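Local coordinates for protein Non-reducing end beta-L-arabinofuranosidase (Bacteroides thetaiotaomicron, PDB 5MQO) that probably hydrolyses glycosidic bonds in complex plant pectin, as a family GH127 glycoside hydrolase of a gut bacterium, at residues Cys341-Asp351 / Ile360-Arg369. Sequence-based numbering, arbitrary orientation.
Sequences CGALYDGTSPD and IQKVHQSYGR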
loop_
_atom_site.group_PDB
_atom_site.type_symbol
_atom_site.label_atom_id
_atom_site.label_comp_id
_atom_site.label_asym_id
_atom_site.label_seq_id
_atom_site.Cartn_x
_atom_site.Cartn_y
_atom_site.Cartn_z
ATOM N N CYS A 341 5.794 7.461 2.318
ATOM C CA CYS A 341 5.529 8.860 2.273
ATOM C C CYS A 341 5.672 9.497 3.666
ATOM O O CYS A 341 5.149 8.986 4.652
ATOM C CB CYS A 341 4.127 9.086 1.695
ATOM S SG CYS A 341 3.890 8.458 0.005
ATOM N N GLY A 342 6.351 10.637 3.714
ATOM C CA GLY A 342 6.483 11.424 4.911
ATOM C C GLY A 342 7.913 11.369 5.408
ATOM O O GLY A 342 8.304 10.440 6.087
ATOM N N ALA A 343 8.650 12.406 5.044
ATOM C CA ALA A 343 10.041 12.642 5.362
ATOM C C ALA A 343 10.323 13.269 6.712
ATOM O O ALA A 343 11.474 13.237 7.153
ATOM C CB ALA A 343 10.582 13.598 4.325
ATOM N N LEU A 344 9.327 13.920 7.329
ATOM C CA LEU A 344 9.565 14.771 8.517
ATOM C C LEU A 344 8.767 14.237 9.663
ATOM O O LEU A 344 7.563 14.064 9.551
ATOM C CB LEU A 344 9.174 16.234 8.289
ATOM C CG LEU A 344 9.650 16.937 7.012
ATOM C CD1 LEU A 344 8.847 18.200 6.774
ATOM C CD2 LEU A 344 11.131 17.264 7.015
ATOM N N TYR A 345 9.463 13.966 10.757
ATOM C CA TYR A 345 8.841 13.791 12.070
ATOM C C TYR A 345 8.174 15.128 12.448
ATOM O O TYR A 345 7.003 15.149 12.811
ATOM C CB TYR A 345 9.900 13.390 13.133
ATOM C CG TYR A 345 10.372 11.921 13.091
ATOM C CD1 TYR A 345 11.057 11.388 11.988
ATOM C CD2 TYR A 345 10.147 11.067 14.180
ATOM C CE1 TYR A 345 11.467 10.057 11.973
ATOM C CE2 TYR A 345 10.568 9.751 14.165
ATOM C CZ TYR A 345 11.224 9.249 13.066
ATOM O OH TYR A 345 11.626 7.944 13.067
ATOM N N ASP A 346 8.923 16.228 12.361
ATOM C CA ASP A 346 8.425 17.561 12.682
ATOM C C ASP A 346 9.007 18.542 11.693
ATOM O O ASP A 346 10.101 18.332 11.228
ATOM C CB ASP A 346 8.888 18.015 14.070
ATOM C CG ASP A 346 8.488 17.064 15.192
ATOM O OD1 ASP A 346 7.285 16.869 15.519
ATOM O OD2 ASP A 346 9.421 16.542 15.804
ATOM N N GLY A 347 8.323 19.633 11.396
ATOM C CA GLY A 347 8.900 20.669 10.548
ATOM C C GLY A 347 7.968 21.851 10.344
ATOM O O GLY A 347 6.994 22.041 11.098
ATOM N N THR A 348 8.250 22.633 9.305
ATOM C CA THR A 348 7.463 23.819 8.988
ATOM C C THR A 348 7.027 23.790 7.528
ATOM O O THR A 348 7.758 23.310 6.687
ATOM C CB THR A 348 8.260 25.104 9.250
ATOM O OG1 THR A 348 9.569 24.975 8.687
ATOM C CG2 THR A 348 8.412 25.330 10.713
ATOM N N SER A 349 5.825 24.309 7.267
ATOM C CA SER A 349 5.250 24.479 5.931
ATOM C C SER A 349 4.675 25.915 5.736
ATOM O O SER A 349 3.944 26.427 6.603
ATOM C CB SER A 349 4.136 23.464 5.716
ATOM O OG SER A 349 3.679 23.491 4.380
ATOM N N PRO A 350 5.046 26.607 4.664
ATOM C CA PRO A 350 6.199 26.298 3.823
ATOM C C PRO A 350 7.605 26.492 4.495
ATOM O O PRO A 350 7.730 27.123 5.563
ATOM C CB PRO A 350 6.024 27.292 2.687
ATOM C CG PRO A 350 5.458 28.501 3.354
ATOM C CD PRO A 350 4.572 27.990 4.456
ATOM N N ASP A 351 8.633 25.969 3.821
ATOM C CA ASP A 351 10.027 25.913 4.312
ATOM C C ASP A 351 10.920 26.810 3.451
ATOM O O ASP A 351 11.290 26.459 2.320
ATOM C CB ASP A 351 10.552 24.449 4.278
ATOM C CG ASP A 351 11.920 24.265 4.944
ATOM O OD1 ASP A 351 12.518 25.233 5.417
ATOM O OD2 ASP A 351 12.408 23.125 5.000
ATOM N N ILE A 360 3.775 30.690 8.524
ATOM C CA ILE A 360 4.588 29.470 8.620
ATOM C C ILE A 360 4.104 28.583 9.771
ATOM O O ILE A 360 4.179 28.960 10.933
ATOM C CB ILE A 360 6.081 29.796 8.785
ATOM C CG1 ILE A 360 6.554 30.640 7.598
ATOM C CG2 ILE A 360 6.910 28.511 8.889
ATOM C CD1 ILE A 360 7.911 31.265 7.798
ATOM N N GLN A 361 3.611 27.394 9.439
ATOM C CA GLN A 361 2.993 26.516 10.428
ATOM C C GLN A 361 3.874 25.321 10.723
ATOM O O GLN A 361 4.695 24.954 9.906
ATOM C CB GLN A 361 1.682 25.997 9.884
ATOM C CG GLN A 361 0.603 27.046 9.654
ATOM C CD GLN A 361 -0.595 26.489 8.905
ATOM O OE1 GLN A 361 -0.570 25.358 8.380
ATOM N NE2 GLN A 361 -1.635 27.279 8.834
ATOM N N LYS A 362 3.688 24.701 11.885
ATOM C CA LYS A 362 4.247 23.362 12.150
ATOM C C LYS A 362 3.503 22.252 11.378
ATOM O O LYS A 362 2.297 22.327 11.173
ATOM C CB LYS A 362 4.294 23.051 13.655
ATOM C CG LYS A 362 5.446 23.762 14.365
ATOM C CD LYS A 362 5.183 23.987 15.844
ATOM C CE LYS A 362 4.987 22.673 16.574
ATOM N NZ LYS A 362 4.229 22.885 17.828
ATOM N N VAL A 363 4.265 21.243 10.937
ATOM C CA VAL A 363 3.718 19.984 10.395
ATOM C C VAL A 363 4.298 18.830 11.207
ATOM O O VAL A 363 5.230 19.013 11.981
ATOM C CB VAL A 363 4.014 19.814 8.881
ATOM C CG1 VAL A 363 3.515 21.019 8.109
ATOM C CG2 VAL A 363 5.502 19.615 8.588
ATOM N N HIS A 364 3.751 17.639 11.045
ATOM C CA HIS A 364 4.316 16.448 11.704
ATOM C C HIS A 364 3.932 15.181 10.939
ATOM O O HIS A 364 2.861 15.117 10.374
ATOM C CB HIS A 364 3.899 16.367 13.191
ATOM C CG HIS A 364 2.463 15.966 13.410
ATOM N ND1 HIS A 364 1.408 16.553 12.739
ATOM C CD2 HIS A 364 1.909 15.040 14.235
ATOM C CE1 HIS A 364 0.274 16.011 13.139
ATOM N NE2 HIS A 364 0.549 15.084 14.040
ATOM N N GLN A 365 4.825 14.198 10.913
ATOM C CA GLN A 365 4.585 12.915 10.250
ATOM C C GLN A 365 4.144 13.247 8.838
ATOM O O GLN A 365 3.088 12.813 8.344
ATOM C CB GLN A 365 3.558 12.098 11.036
ATOM C CG GLN A 365 3.695 12.269 12.551
ATOM C CD GLN A 365 3.143 11.119 13.365
ATOM O OE1 GLN A 365 2.266 10.389 12.927
ATOM N NE2 GLN A 365 3.678 10.947 14.561
ATOM N N SER A 366 5.009 14.037 8.209
ATOM C CA SER A 366 4.627 14.908 7.121
ATOM C C SER A 366 5.534 14.904 5.891
ATOM O O SER A 366 6.750 14.641 5.961
ATOM C CB SER A 366 4.536 16.345 7.648
ATOM O OG SER A 366 4.324 17.272 6.606
ATOM N N TYR A 367 4.908 15.258 4.765
ATOM C CA TYR A 367 5.608 15.542 3.534
ATOM C C TYR A 367 6.533 16.713 3.798
ATOM O O TYR A 367 6.235 17.526 4.625
ATOM C CB TYR A 367 4.601 15.883 2.420
ATOM C CG TYR A 367 3.909 14.687 1.797
ATOM C CD1 TYR A 367 4.639 13.754 1.056
ATOM C CD2 TYR A 367 2.518 14.482 1.920
ATOM C CE1 TYR A 367 4.029 12.642 0.466
ATOM C CE2 TYR A 367 1.902 13.378 1.323
ATOM C CZ TYR A 367 2.672 12.458 0.594
ATOM O OH TYR A 367 2.120 11.351 -0.014
ATOM N N GLY A 368 7.659 16.774 3.096
ATOM C CA GLY A 368 8.671 17.860 3.218
ATOM C C GLY A 368 8.742 18.649 1.937
ATOM O O GLY A 368 7.783 18.593 1.136
ATOM N N ARG A 369 9.843 19.394 1.755
ATOM C CA ARG A 369 10.149 20.121 0.513
ATOM C C ARG A 369 10.322 19.135 -0.626
ATOM O O ARG A 369 10.672 17.982 -0.382
ATOM C CB ARG A 369 11.479 20.878 0.609
ATOM C CG ARG A 369 11.515 22.111 1.535
ATOM C CD ARG A 369 12.838 22.902 1.405
ATOM N NE ARG A 369 13.977 22.005 1.150
ATOM C CZ ARG A 369 14.675 21.383 2.088
ATOM N NH1 ARG A 369 14.422 21.572 3.373
ATOM N NH2 ARG A 369 15.655 20.573 1.748
#
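Ser-349 and Gln-361 exchange two backbone hydrogen bonds, as do Gly-347 and Val-363, pairing strands 347-349 and 361-364 as an antiparallel beta hairpin. Away from the loop joining the strands, both segments turn a corner, at 345-346 and at 365, and past it Leu-344 pairs with Ser-366, through Ser-366 N to Leu-344 O at 2.9 Å and the return bond. Ala-343 and Leu-344 together face Ser-366, a classic beta bulge; Gln-365 and Ser-366 face Leu-344, a G1 bulge.

On one face, Val-363 CG1 lies 3.5 Å from Ser-349 CB. With CG anti to the carbonyl carbon (chi1 -48°), Leu-344 lays CD1 against Gly-368 CA at 3.6 Å and Val-363 CG2 at 4.1 Å. Arg-369 NH1 reaches Asp-351 OD2 at 3.0 Å; OD2 lies at the guanidinium edge, in its plane, whereas NH1 meets the carboxylate from above. Replacing Asp-351 with an alanine would probably leave Arg-369 without this carboxylate, its bent chain freer to swing. At the far end, Cys-341 CB sits 3.8 Å from Tyr-367 CE1, while the tyrosine hydroxyl hydrogen-bonds to Asn-301.

The hairpin thus rests on main-chain bonds, a small apolar patch and one salt bridge; another, Asp-346 with Arg-444, and the Ser-349 to Asp-279 hydrogen bond tie it to the catalytic domain.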